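Local coordinates for protein separin (Saccharomyces cerevisiae, PDB 5U1T) that cleaves a subunit of cohesin at the onset of anaphase as a caspase-like cysteine protease that securin holds inactive for most of the cell cycle, at residues A[174-179]-A[198-203]; A[206-211]-A[215-220]; A[963-968]-A[1319-1324]; A[1265-1270]-A[1280-1285]. One frame throughout, in Å; residues are numbered along the deposited sequence.

Interaction 1: A[174-179]-A[198-203]; sequences ALTKIV and LQYIKQ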
loop_
_atom_site.group_PDB
_atom_site.type_symbol
_atom_site.label_atom_id
_atom_site.label_comp_id
_atom_site.label_asym_id
_atom_site.label_seq_id
_atom_site.Cartn_x
_atom_site.Cartn_y
_atom_site.Cartn_z
ATOM N N ALA A 174 0.566 67.445 26.657
ATOM C CA ALA A 174 -0.820 67.172 27.044
ATOM C C ALA A 174 -0.919 66.615 28.462
ATOM O O ALA A 174 -1.554 67.229 29.330
ATOM C CB ALA A 174 -1.461 66.228 26.072
ATOM N N LEU A 175 -0.285 65.467 28.693
ATOM C CA LEU A 175 -0.310 64.809 30.001
ATOM C C LEU A 175 0.166 65.719 31.150
ATOM O O LEU A 175 -0.439 65.749 32.225
ATOM C CB LEU A 175 0.543 63.534 29.971
ATOM C CG LEU A 175 0.699 62.804 31.309
ATOM C CD1 LEU A 175 -0.627 62.269 31.794
ATOM C CD2 LEU A 175 1.718 61.689 31.231
ATOM N N THR A 176 1.248 66.456 30.924
ATOM C CA THR A 176 1.837 67.240 31.996
ATOM C C THR A 176 0.994 68.488 32.225
ATOM O O THR A 176 0.889 68.990 33.347
ATOM C CB THR A 176 3.299 67.621 31.688
ATOM O OG1 THR A 176 3.328 68.694 30.739
ATOM C CG2 THR A 176 4.075 66.424 31.118
ATOM N N LYS A 177 0.369 68.974 31.157
ATOM C CA LYS A 177 -0.582 70.071 31.280
ATOM C C LYS A 177 -1.801 69.609 32.072
ATOM O O LYS A 177 -2.350 70.357 32.883
ATOM C CB LYS A 177 -1.005 70.583 29.908
ATOM C CG LYS A 177 -1.782 71.856 29.945
ATOM C CD LYS A 177 -2.288 72.245 28.582
ATOM C CE LYS A 177 -2.989 73.595 28.664
ATOM N NZ LYS A 177 -3.766 73.906 27.438
ATOM N N ILE A 178 -2.223 68.369 31.825
ATOM C CA ILE A 178 -3.342 67.769 32.543
ATOM C C ILE A 178 -3.041 67.730 34.042
ATOM O O ILE A 178 -3.921 67.980 34.861
ATOM C CB ILE A 178 -3.658 66.350 31.987
ATOM C CG1 ILE A 178 -4.629 66.453 30.812
ATOM C CG2 ILE A 178 -4.259 65.461 33.043
ATOM C CD1 ILE A 178 -5.954 67.111 31.169
ATOM N N VAL A 179 -1.783 67.463 34.384
ATOM C CA VAL A 179 -1.332 67.413 35.773
ATOM C C VAL A 179 -1.405 68.772 36.489
ATOM O O VAL A 179 -1.850 68.863 37.636
ATOM C CB VAL A 179 0.112 66.884 35.854
ATOM C CG1 VAL A 179 0.640 66.941 37.282
ATOM C CG2 VAL A 179 0.172 65.472 35.327
ATOM N N LEU A 198 6.470 68.939 38.322
ATOM C CA LEU A 198 7.874 69.340 38.218
ATOM C C LEU A 198 8.678 68.189 37.630
ATOM O O LEU A 198 9.466 68.384 36.699
ATOM C CB LEU A 198 8.446 69.762 39.582
ATOM C CG LEU A 198 7.818 71.011 40.209
ATOM C CD1 LEU A 198 8.525 71.418 41.502
ATOM C CD2 LEU A 198 7.801 72.161 39.214
ATOM N N GLN A 199 8.459 66.993 38.168
ATOM C CA GLN A 199 9.139 65.798 37.683
ATOM C C GLN A 199 8.955 65.629 36.175
ATOM O O GLN A 199 9.926 65.418 35.457
ATOM C CB GLN A 199 8.636 64.563 38.427
ATOM C CG GLN A 199 9.113 63.237 37.843
ATOM C CD GLN A 199 8.181 62.083 38.188
ATOM O OE1 GLN A 199 7.381 62.170 39.122
ATOM N NE2 GLN A 199 8.271 61.005 37.425
ATOM N N TYR A 200 7.721 65.757 35.689
ATOM C CA TYR A 200 7.443 65.515 34.269
ATOM C C TYR A 200 8.157 66.532 33.386
ATOM O O TYR A 200 8.792 66.169 32.392
ATOM C CB TYR A 200 5.933 65.535 33.979
ATOM C CG TYR A 200 5.214 64.228 34.272
ATOM C CD1 TYR A 200 5.906 63.119 34.737
ATOM C CD2 TYR A 200 3.839 64.106 34.076
ATOM C CE1 TYR A 200 5.251 61.928 35.009
ATOM C CE2 TYR A 200 3.178 62.922 34.343
ATOM C CZ TYR A 200 3.890 61.836 34.809
ATOM O OH TYR A 200 3.245 60.652 35.079
ATOM N N ILE A 201 8.057 67.797 33.766
ATOM C CA ILE A 201 8.673 68.887 33.019
ATOM C C ILE A 201 10.202 68.734 32.897
ATOM O O ILE A 201 10.789 69.074 31.863
ATOM C CB ILE A 201 8.312 70.245 33.660
ATOM C CG1 ILE A 201 6.912 70.661 33.198
ATOM C CG2 ILE A 201 9.334 71.302 33.318
ATOM C CD1 ILE A 201 6.693 72.140 33.151
ATOM N N LYS A 202 10.838 68.202 33.938
ATOM C CA LYS A 202 12.249 67.826 33.852
ATOM C C LYS A 202 12.402 66.601 32.964
ATOM O O LYS A 202 13.253 66.563 32.075
ATOM C CB LYS A 202 12.831 67.542 35.242
ATOM C CG LYS A 202 14.334 67.246 35.260
ATOM C CD LYS A 202 15.110 68.354 35.964
ATOM C CE LYS A 202 16.609 68.083 35.951
ATOM N NZ LYS A 202 17.410 69.245 36.465
ATOM N N GLN A 203 11.556 65.607 33.209
ATOM C CA GLN A 203 11.646 64.316 32.546
ATOM C C GLN A 203 11.481 64.406 31.045
ATOM O O GLN A 203 12.093 63.647 30.283
ATOM C CB GLN A 203 10.580 63.383 33.102
ATOM C CG GLN A 203 10.818 61.913 32.833
ATOM C CD GLN A 203 10.065 61.070 33.830
ATOM O OE1 GLN A 203 9.718 61.561 34.910
ATOM N NE2 GLN A 203 9.787 59.813 33.480
#
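Tyr200 reaches from segment 198-203 into three side chains of segment 174-179: Leu175, Thr176 and Val179. Thr176 takes the root of the tyrosine, its methyl CG2 lying 3.5 Å from Tyr200 CB and close to ring carbon CD2. Farther out, Leu175 CD2 meets Tyr200 CE2 at 3.7 Å from the same side of the ring plane as the threonine methyl. Val179 comes from the other side, its CG2 4.1 Å from Tyr200 CE2 and its side chain nearly perpendicular to the tyrosine. All three methyls approach obliquely, and the aromatic side chain is wedged among them with no hydrogen bond bridging the segments. With CG beside the backbone N (chi1 -83°), Tyr200 sends its ring across to the partner helix.

The backbones form an antiparallel helical hairpin, helix 172-185 turning back as helix 190-203 in the helical domain. The axes of the two segments come within 9.7 Å, their directions differing by 159°, and Thr176 faces Tyr200 at the level of nearest approach.

In the next shell, the tyrosine hydroxyl is hydrogen-bonded to Asp160 OD2, which ties down the far end of the buried ring, while Phe157 of helix 146-158 packs on Leu175, Val179 and Tyr200 together. Within helix 190-203, Gln199 NE2 donates to Gln203 OE1 at 3.0 Å, one turn on, in the carbonyl plane. The opposite flank of helix 172-185 meets the other protein chain of the assembly, where Lys177 NZ forms a salt bridge with an acidic side chain of that chain.

Interaction 2: A[206-211]-A[215-220]; sequences LPFKKF and ITVECF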
loop_
_atom_site.group_PDB
_atom_site.type_symbol
_atom_site.label_atom_id
_atom_site.label_comp_id
_atom_site.label_asym_id
_atom_site.label_seq_id
_atom_site.Cartn_x
_atom_site.Cartn_y
_atom_site.Cartn_z
ATOM N N LEU A 206 10.382 69.806 29.236
ATOM C CA LEU A 206 9.359 70.757 28.830
ATOM C C LEU A 206 9.721 72.135 29.357
ATOM O O LEU A 206 10.372 72.249 30.397
ATOM C CB LEU A 206 7.971 70.311 29.324
ATOM C CG LEU A 206 7.490 68.936 28.806
ATOM C CD1 LEU A 206 6.040 68.689 29.150
ATOM C CD2 LEU A 206 7.693 68.790 27.310
ATOM N N PRO A 207 9.333 73.192 28.620
ATOM C CA PRO A 207 9.578 74.574 29.050
ATOM C C PRO A 207 8.657 74.955 30.181
ATOM O O PRO A 207 7.447 74.893 29.984
ATOM C CB PRO A 207 9.246 75.394 27.803
ATOM C CG PRO A 207 8.222 74.568 27.088
ATOM C CD PRO A 207 8.663 73.138 27.308
ATOM N N PHE A 208 9.191 75.350 31.331
ATOM C CA PHE A 208 8.309 75.705 32.424
ATOM C C PHE A 208 7.309 76.763 31.970
ATOM O O PHE A 208 6.180 76.780 32.449
ATOM C CB PHE A 208 9.079 76.218 33.648
ATOM C CG PHE A 208 8.178 76.664 34.784
ATOM C CD1 PHE A 208 7.657 77.950 34.822
ATOM C CD2 PHE A 208 7.829 75.783 35.794
ATOM C CE1 PHE A 208 6.811 78.348 35.851
ATOM C CE2 PHE A 208 6.995 76.179 36.829
ATOM C CZ PHE A 208 6.484 77.462 36.854
ATOM N N LYS A 209 7.701 77.617 31.026
ATOM C CA LYS A 209 6.950 78.849 30.747
ATOM C C LYS A 209 5.484 78.652 30.326
ATOM O O LYS A 209 4.778 79.636 30.089
ATOM C CB LYS A 209 7.683 79.678 29.690
ATOM C CG LYS A 209 8.862 80.469 30.259
ATOM C CD LYS A 209 9.609 81.257 29.189
ATOM C CE LYS A 209 10.041 80.355 28.043
ATOM N NZ LYS A 209 10.741 79.135 28.529
ATOM N N LYS A 210 5.025 77.396 30.272
ATOM C CA LYS A 210 3.591 77.082 30.259
ATOM C C LYS A 210 2.880 77.536 31.543
ATOM O O LYS A 210 1.697 77.253 31.727
ATOM C CB LYS A 210 3.364 75.586 30.086
ATOM C CG LYS A 210 3.539 74.799 31.373
ATOM C CD LYS A 210 2.846 73.449 31.288
ATOM C CE LYS A 210 3.456 72.582 30.209
ATOM N NZ LYS A 210 4.909 72.437 30.452
ATOM N N PHE A 211 3.614 78.199 32.439
ATOM C CA PHE A 211 3.040 78.904 33.584
ATOM C C PHE A 211 3.825 80.193 33.830
ATOM O O PHE A 211 4.912 80.388 33.281
ATOM C CB PHE A 211 3.039 78.035 34.850
ATOM C CG PHE A 211 2.032 78.483 35.885
ATOM C CD1 PHE A 211 2.140 79.738 36.492
ATOM C CD2 PHE A 211 0.962 77.666 36.241
ATOM C CE1 PHE A 211 1.199 80.171 37.440
ATOM C CE2 PHE A 211 0.014 78.090 37.191
ATOM C CZ PHE A 211 0.141 79.343 37.791
ATOM N N ILE A 215 4.915 83.191 35.552
ATOM C CA ILE A 215 5.589 83.399 36.833
ATOM C C ILE A 215 6.782 82.422 36.948
ATOM O O ILE A 215 7.051 81.650 36.008
ATOM C CB ILE A 215 4.601 83.226 38.017
ATOM C CG1 ILE A 215 3.183 83.647 37.601
ATOM C CG2 ILE A 215 5.061 84.005 39.242
ATOM C CD1 ILE A 215 3.050 85.113 37.250
ATOM N N THR A 216 7.483 82.453 38.088
ATOM C CA THR A 216 8.765 81.741 38.274
ATOM C C THR A 216 8.666 80.273 38.722
ATOM O O THR A 216 7.769 79.912 39.478
ATOM C CB THR A 216 9.639 82.475 39.307
ATOM O OG1 THR A 216 10.245 81.519 40.191
ATOM C CG2 THR A 216 8.792 83.464 40.108
ATOM N N VAL A 217 9.558 79.434 38.227
ATOM C CA VAL A 217 9.515 78.030 38.581
ATOM C C VAL A 217 10.161 77.751 39.909
ATOM O O VAL A 217 9.902 76.737 40.530
ATOM C CB VAL A 217 10.199 77.169 37.529
ATOM C CG1 VAL A 217 11.540 77.769 37.165
ATOM C CG2 VAL A 217 10.366 75.762 38.053
ATOM N N GLU A 218 11.030 78.646 40.332
ATOM C CA GLU A 218 11.699 78.496 41.607
ATOM C C GLU A 218 10.742 78.814 42.736
ATOM O O GLU A 218 10.839 78.269 43.823
ATOM C CB GLU A 218 12.919 79.406 41.687
ATOM C CG GLU A 218 14.027 79.077 40.708
ATOM C CD GLU A 218 13.795 79.716 39.369
ATOM O OE1 GLU A 218 12.747 80.363 39.195
ATOM O OE2 GLU A 218 14.664 79.562 38.491
ATOM N N CYS A 219 9.818 79.714 42.475
ATOM C CA CYS A 219 8.848 80.085 43.461
ATOM C C CYS A 219 7.806 79.004 43.599
ATOM O O CYS A 219 7.281 78.774 44.678
ATOM C CB CYS A 219 8.173 81.366 43.021
ATOM S SG CYS A 219 7.118 82.073 44.280
ATOM N N PHE A 220 7.526 78.314 42.504
ATOM C CA PHE A 220 6.492 77.306 42.539
ATOM C C PHE A 220 6.666 76.312 43.683
ATOM O O PHE A 220 5.714 75.992 44.397
ATOM C CB PHE A 220 6.561 76.562 41.224
ATOM C CG PHE A 220 5.390 75.700 40.951
ATOM C CD1 PHE A 220 5.351 74.415 41.414
ATOM C CD2 PHE A 220 4.342 76.169 40.202
ATOM C CE1 PHE A 220 4.278 73.614 41.148
ATOM C CE2 PHE A 220 3.257 75.372 39.935
ATOM C CZ PHE A 220 3.225 74.090 40.412
#
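Phe208 and Val217 bring the backbones of segments 206-211 and 215-220 together at one end, their CA atoms 6.7 Å apart, and Phe211 and Ile215 do so at the other, with CA atoms 6.1 Å apart. Residues 212-214 between them are not modelled. The first segment is irregular; the second runs in extended and enters a helix after Thr216.

Phe208 carries most of the contact. Its ring, set by CG standing anti to the backbone N (chi1 177°), slides under Val217, whose CB sits over one face in a CH-pi contact, 3.3 Å from the ring centroid and displaced toward the rim. Val217 CG2 follows CB onto the CD2-CE2 side of the same ring. Near the ring plane, Ile215 O lies 3.3 Å from Phe208 CE1 and Phe220 CD2 stands 4.2 Å from Phe208 CZ, so that backbone and aromatic carbon both meet the ring's edge.

Thr216 is the N-cap of helix 217-225: its OG1 accepts from Cys219 N at 2.9 Å and donates to the carboxylate atom Glu218 OE1. One hydroxyl thus satisfies a first-turn amide and also tethers an acidic side chain near the helix start, a placement that would suit the positive end of the helix dipole.

At the exposed margin, Ile215 CG1 touches the rim of the Phe211 ring, 4.0 Å from CE1. Inward, Phe220 leaves the contact for the preceding helices, its ring meeting that of Phe183 and its side chain resting on Leu198. Phe211 also packs on Leu180 of helix 172-185.

Interaction 3: A[963-968]-A[1319-1324]; sequences PSSLPV and LFHGEE
Ser965 lies over one face of the His1321 imidazole, and this is the close part of the contact. Its CB comes 3.4 Å from His1321 CE1, while OG sits 3.9 Å above the ring plane, over the centre. The hydroxyl therefore faces the flat of the ring, and no hydrogen bond joins the segments. With OG anti to the backbone N (chi1 178°), Ser965 also reaches Lys1284 O through a weak hydrogen bond. His1321 is steadied by its own helix, ND1 being bonded to Ile1317 O.

The rest is looser. Ser964 OG approaches the imidazole edge only to 4.4 Å from His1321 CE1, and beyond Ser965 the exposed Leu966 and Pro967 direct their CB atoms away from the helix end. Past the histidine, Gly1322, with positive phi, closes helix 1303-1320 in a Schellman motif, its N bonded to Leu1319 O and Glu1323 N to Leu1318 O, and the chain departs toward exposed Glu1324.

Segment 963-968 leaves strand 960-962, which pairs antiparallel with strand 1157-1163 in a mixed sheet. Backbone hydrogen bonds of Ser964 with Glu1286 and Leu966 with Lys1284 lay it against the loop before helix 1287-1294, beside the C-terminal end of helix 1303-1320.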
loop_
_atom_site.group_PDB
_atom_site.type_symbol
_atom_site.label_atom_id
_atom_site.label_comp_id
_atom_site.label_asym_id
_atom_site.label_seq_id
_atom_site.Cartn_x
_atom_site.Cartn_y
_atom_site.Cartn_z
ATOM N N PRO A 963 18.812 -39.614 -35.122
ATOM C CA PRO A 963 19.735 -39.764 -36.231
ATOM C C PRO A 963 19.162 -40.510 -37.393
ATOM O O PRO A 963 18.528 -41.523 -37.258
ATOM C CB PRO A 963 20.821 -40.608 -35.617
ATOM C CG PRO A 963 20.093 -41.477 -34.679
ATOM C CD PRO A 963 18.905 -40.730 -34.189
ATOM N N SER A 964 19.420 -39.991 -38.562
ATOM C CA SER A 964 18.917 -40.584 -39.759
ATOM C C SER A 964 20.063 -41.050 -40.638
ATOM O O SER A 964 19.935 -42.007 -41.355
ATOM C CB SER A 964 18.069 -39.558 -40.480
ATOM O OG SER A 964 18.844 -38.411 -40.706
ATOM N N SER A 965 21.186 -40.369 -40.549
ATOM C CA SER A 965 22.344 -40.669 -41.333
ATOM C C SER A 965 23.524 -40.974 -40.430
ATOM O O SER A 965 23.675 -40.402 -39.383
ATOM C CB SER A 965 22.632 -39.511 -42.272
ATOM O OG SER A 965 23.783 -39.702 -43.051
ATOM N N LEU A 966 24.367 -41.886 -40.868
ATOM C CA LEU A 966 25.624 -42.165 -40.213
ATOM C C LEU A 966 26.683 -41.183 -40.627
ATOM O O LEU A 966 26.849 -40.901 -41.789
ATOM C CB LEU A 966 26.091 -43.562 -40.576
ATOM C CG LEU A 966 25.482 -44.699 -39.781
ATOM C CD1 LEU A 966 25.747 -46.023 -40.452
ATOM C CD2 LEU A 966 26.096 -44.691 -38.405
ATOM N N PRO A 967 27.434 -40.688 -39.673
ATOM C CA PRO A 967 28.472 -39.716 -39.970
ATOM C C PRO A 967 29.732 -40.353 -40.490
ATOM O O PRO A 967 29.822 -41.557 -40.584
ATOM C CB PRO A 967 28.745 -39.108 -38.618
ATOM C CG PRO A 967 28.489 -40.209 -37.679
ATOM C CD PRO A 967 27.360 -40.990 -38.242
ATOM N N VAL A 968 30.699 -39.532 -40.850
ATOM C CA VAL A 968 31.968 -40.028 -41.360
ATOM C C VAL A 968 32.755 -40.711 -40.254
ATOM O O VAL A 968 33.280 -41.797 -40.440
ATOM C CB VAL A 968 32.823 -38.903 -41.949
ATOM C CG1 VAL A 968 33.680 -39.444 -43.067
ATOM C CG2 VAL A 968 31.949 -37.764 -42.451
ATOM N N LEU A 1319 18.876 -36.404 -49.744
ATOM C CA LEU A 1319 18.827 -35.064 -50.338
ATOM C C LEU A 1319 19.416 -33.965 -49.436
ATOM O O LEU A 1319 20.220 -33.146 -49.903
ATOM C CB LEU A 1319 17.387 -34.694 -50.714
ATOM C CG LEU A 1319 17.176 -33.253 -51.187
ATOM C CD1 LEU A 1319 18.142 -32.941 -52.313
ATOM C CD2 LEU A 1319 15.733 -32.991 -51.617
ATOM N N PHE A 1320 19.025 -33.942 -48.159
ATOM C CA PHE A 1320 19.415 -32.838 -47.281
ATOM C C PHE A 1320 20.884 -32.962 -46.955
ATOM O O PHE A 1320 21.564 -31.966 -46.745
ATOM C CB PHE A 1320 18.567 -32.810 -46.011
ATOM C CG PHE A 1320 17.094 -32.732 -46.281
ATOM C CD1 PHE A 1320 16.613 -31.948 -47.317
ATOM C CD2 PHE A 1320 16.191 -33.464 -45.525
ATOM C CE1 PHE A 1320 15.261 -31.882 -47.590
ATOM C CE2 PHE A 1320 14.835 -33.401 -45.793
ATOM C CZ PHE A 1320 14.372 -32.614 -46.834
ATOM N N HIS A 1321 21.387 -34.189 -46.969
ATOM C CA HIS A 1321 22.813 -34.400 -46.784
ATOM C C HIS A 1321 23.640 -34.246 -48.075
ATOM O O HIS A 1321 24.829 -34.553 -48.080
ATOM C CB HIS A 1321 23.068 -35.776 -46.188
ATOM C CG HIS A 1321 22.959 -35.820 -44.701
ATOM N ND1 HIS A 1321 21.831 -36.283 -44.052
ATOM C CD2 HIS A 1321 23.832 -35.459 -43.737
ATOM C CE1 HIS A 1321 22.021 -36.206 -42.747
ATOM N NE2 HIS A 1321 23.230 -35.713 -42.532
ATOM N N GLY A 1322 23.023 -33.778 -49.159
ATOM C CA GLY A 1322 23.752 -33.483 -50.386
ATOM C C GLY A 1322 23.661 -34.454 -51.574
ATOM O O GLY A 1322 24.344 -34.264 -52.582
ATOM N N GLU A 1323 22.846 -35.497 -51.473
ATOM C CA GLU A 1323 22.703 -36.423 -52.597
ATOM C C GLU A 1323 21.421 -36.138 -53.360
ATOM O O GLU A 1323 20.329 -36.519 -52.927
ATOM C CB GLU A 1323 22.712 -37.878 -52.131
ATOM C CG GLU A 1323 22.942 -38.846 -53.249
ATOM C CD GLU A 1323 22.715 -40.278 -52.812
ATOM O OE1 GLU A 1323 21.805 -40.928 -53.374
ATOM O OE2 GLU A 1323 23.446 -40.746 -51.901
ATOM N N GLU A 1324 21.557 -35.463 -54.495
ATOM C CA GLU A 1324 20.419 -35.164 -55.343
ATOM C C GLU A 1324 19.984 -36.370 -56.170
ATOM O O GLU A 1324 20.815 -37.107 -56.677
ATOM C CB GLU A 1324 20.740 -34.005 -56.260
ATOM C CG GLU A 1324 20.947 -32.727 -55.522
ATOM C CD GLU A 1324 20.886 -31.527 -56.446
ATOM O OE1 GLU A 1324 21.548 -31.549 -57.532
ATOM O OE2 GLU A 1324 20.161 -30.566 -56.096
#

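Interaction 4: A[1265-1270]-A[1280-1285]; sequences ILHQNL and AMFIKV
His1267 and Phe1282 form a T-shaped aromatic pair, the phenylalanine supplying the edge and the histidine the face. Ring atom Phe1282 CE2 stands 3.9 Å above the imidazole plane, displaced toward the rim, where it is 3.9 Å from His1267 CD2 and 4.1 Å from His1267 NE2. The centroids are 5.4 Å apart and the planes meet at 78°. The histidine's CB leaves the helix obliquely to the partner, but with CG anti to the backbone N (chi1 -171°) the imidazole swings nearer, and its flat side meets the phenyl edge. Phe1282 differs, with CG beside the backbone N (chi1 -67°), and extends straight across from the loop.

The chain doubles back here: helix 1252-1269 ends, short helix 1271-1275 follows, and the irregular segment 1280-1285 runs back past the last turns of the longer helix. Arg1273 of the short helix packs on both aromatic side chains, and its NH2 is also bonded to Ile1283 O.

Farther along, Tyr1263 fastens the loop to the same helix, its hydroxyl bonded to Val1285 N and its ring in a cation-pi contact with Lys1284. Asn1269, at the helix end, bends its amide back so that ND2 makes a weak hydrogen bond to Ile1265 O, and the same nitrogen is bonded to Gln1338 OE1 of helix 1332-1347.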
loop_
_atom_site.group_PDB
_atom_site.type_symbol
_atom_site.label_atom_id
_atom_site.label_comp_id
_atom_site.label_asym_id
_atom_site.label_seq_id
_atom_site.Cartn_x
_atom_site.Cartn_y
_atom_site.Cartn_z
ATOM N N ILE A 1265 19.687 -52.307 -54.038
ATOM C CA ILE A 1265 18.543 -51.707 -54.708
ATOM C C ILE A 1265 18.677 -50.176 -54.879
ATOM O O ILE A 1265 18.399 -49.650 -55.960
ATOM C CB ILE A 1265 17.245 -52.053 -53.971
ATOM C CG1 ILE A 1265 16.960 -53.545 -54.143
ATOM C CG2 ILE A 1265 16.087 -51.212 -54.499
ATOM C CD1 ILE A 1265 16.074 -54.123 -53.112
ATOM N N LEU A 1266 19.139 -49.468 -53.851
ATOM C CA LEU A 1266 19.380 -48.029 -53.984
ATOM C C LEU A 1266 20.494 -47.722 -54.998
ATOM O O LEU A 1266 20.430 -46.725 -55.734
ATOM C CB LEU A 1266 19.718 -47.411 -52.623
ATOM C CG LEU A 1266 18.575 -47.319 -51.596
ATOM C CD1 LEU A 1266 18.977 -46.533 -50.330
ATOM C CD2 LEU A 1266 17.317 -46.722 -52.224
ATOM N N HIS A 1267 21.496 -48.605 -55.040
ATOM C CA HIS A 1267 22.673 -48.433 -55.888
ATOM C C HIS A 1267 22.292 -48.462 -57.352
ATOM O O HIS A 1267 22.775 -47.659 -58.139
ATOM C CB HIS A 1267 23.715 -49.513 -55.596
ATOM C CG HIS A 1267 25.037 -49.294 -56.272
ATOM N ND1 HIS A 1267 26.124 -50.107 -56.058
ATOM C CD2 HIS A 1267 25.446 -48.349 -57.155
ATOM C CE1 HIS A 1267 27.145 -49.678 -56.771
ATOM N NE2 HIS A 1267 26.763 -48.620 -57.454
ATOM N N GLN A 1268 21.406 -49.373 -57.719
ATOM C CA GLN A 1268 21.116 -49.566 -59.125
ATOM C C GLN A 1268 19.968 -48.692 -59.618
ATOM O O GLN A 1268 19.759 -48.571 -60.822
ATOM C CB GLN A 1268 20.822 -51.043 -59.401
ATOM C CG GLN A 1268 19.457 -51.525 -58.946
ATOM C CD GLN A 1268 19.228 -53.032 -59.212
ATOM O OE1 GLN A 1268 19.267 -53.869 -58.277
ATOM N NE2 GLN A 1268 18.984 -53.377 -60.493
ATOM N N ASN A 1269 19.252 -48.046 -58.708
ATOM C CA ASN A 1269 18.031 -47.347 -59.095
ATOM C C ASN A 1269 17.980 -45.841 -58.815
ATOM O O ASN A 1269 17.067 -45.159 -59.287
ATOM C CB ASN A 1269 16.849 -48.024 -58.422
ATOM C CG ASN A 1269 16.579 -49.381 -58.993
ATOM O OD1 ASN A 1269 16.523 -49.541 -60.215
ATOM N ND2 ASN A 1269 16.438 -50.386 -58.123
ATOM N N LEU A 1270 18.957 -45.339 -58.060
ATOM C CA LEU A 1270 19.110 -43.901 -57.815
ATOM C C LEU A 1270 20.161 -43.265 -58.736
ATOM O O LEU A 1270 21.319 -43.660 -58.715
ATOM C CB LEU A 1270 19.500 -43.651 -56.361
ATOM C CG LEU A 1270 18.426 -43.427 -55.306
ATOM C CD1 LEU A 1270 17.206 -44.259 -55.572
ATOM C CD2 LEU A 1270 19.015 -43.736 -53.943
ATOM N N ALA A 1280 31.862 -46.048 -51.542
ATOM C CA ALA A 1280 32.470 -45.700 -50.263
ATOM C C ALA A 1280 32.159 -44.255 -49.912
ATOM O O ALA A 1280 32.352 -43.829 -48.768
ATOM C CB ALA A 1280 33.972 -45.930 -50.293
ATOM N N MET A 1281 31.656 -43.500 -50.880
ATOM C CA MET A 1281 31.265 -42.129 -50.603
ATOM C C MET A 1281 29.775 -41.967 -50.431
ATOM O O MET A 1281 29.315 -40.859 -50.149
ATOM C CB MET A 1281 31.742 -41.205 -51.716
ATOM C CG MET A 1281 33.242 -41.155 -51.872
ATOM S SD MET A 1281 33.651 -40.624 -53.543
ATOM C CE MET A 1281 32.301 -39.447 -53.707
ATOM N N PHE A 1282 29.009 -43.044 -50.606
ATOM C CA PHE A 1282 27.558 -42.919 -50.503
ATOM C C PHE A 1282 27.123 -42.583 -49.083
ATOM O O PHE A 1282 27.714 -43.070 -48.121
ATOM C CB PHE A 1282 26.843 -44.191 -50.944
ATOM C CG PHE A 1282 26.978 -44.503 -52.407
ATOM C CD1 PHE A 1282 27.483 -43.562 -53.303
ATOM C CD2 PHE A 1282 26.610 -45.749 -52.883
ATOM C CE1 PHE A 1282 27.623 -43.880 -54.652
ATOM C CE2 PHE A 1282 26.746 -46.067 -54.223
ATOM C CZ PHE A 1282 27.247 -45.139 -55.106
ATOM N N ILE A 1283 26.077 -41.771 -48.960
ATOM C CA ILE A 1283 25.473 -41.516 -47.651
ATOM C C ILE A 1283 24.779 -42.759 -47.116
ATOM O O ILE A 1283 23.875 -43.276 -47.744
ATOM C CB ILE A 1283 24.440 -40.391 -47.701
ATOM C CG1 ILE A 1283 25.096 -39.096 -48.112
ATOM C CG2 ILE A 1283 23.775 -40.217 -46.366
ATOM C CD1 ILE A 1283 24.082 -38.076 -48.523
ATOM N N LYS A 1284 25.186 -43.228 -45.945
ATOM C CA LYS A 1284 24.558 -44.404 -45.367
ATOM C C LYS A 1284 23.471 -43.995 -44.371
ATOM O O LYS A 1284 23.666 -43.099 -43.554
ATOM C CB LYS A 1284 25.618 -45.305 -44.718
ATOM C CG LYS A 1284 26.690 -45.858 -45.725
ATOM C CD LYS A 1284 26.297 -47.198 -46.431
ATOM C CE LYS A 1284 27.412 -47.697 -47.393
ATOM N NZ LYS A 1284 27.467 -49.210 -47.644
ATOM N N VAL A 1285 22.313 -44.637 -44.485
ATOM C CA VAL A 1285 21.144 -44.352 -43.657
ATOM C C VAL A 1285 21.181 -45.186 -42.386
ATOM O O VAL A 1285 21.653 -46.303 -42.409
ATOM C CB VAL A 1285 19.845 -44.647 -44.441
ATOM C CG1 VAL A 1285 18.675 -44.666 -43.543
ATOM C CG2 VAL A 1285 19.633 -43.620 -45.523
#

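Overall arrangement
The four contacts form two pairs at opposite ends of an elongated, mostly helical chain. Interactions 1 and 2, consecutive in sequence, with centres about 11 Å apart, meet where helix 190-203 runs into loop 206-211, Leu206 N lying 2.8 Å from Ile201 O, a probable hydrogen bond. Interactions 3 and 4, centres also about 11 Å apart, meet where segment 963-968 lies along loop 1280-1285, Leu966 N and Lys1284 O making a probable hydrogen bond; interaction 4 falls within the span bridged by interaction 3. Between pairs, centres are 132 to 153 Å apart. One pair thus lies in the N-terminal helical region, the other at a corner of the protease part, away from the probable active-site cysteine.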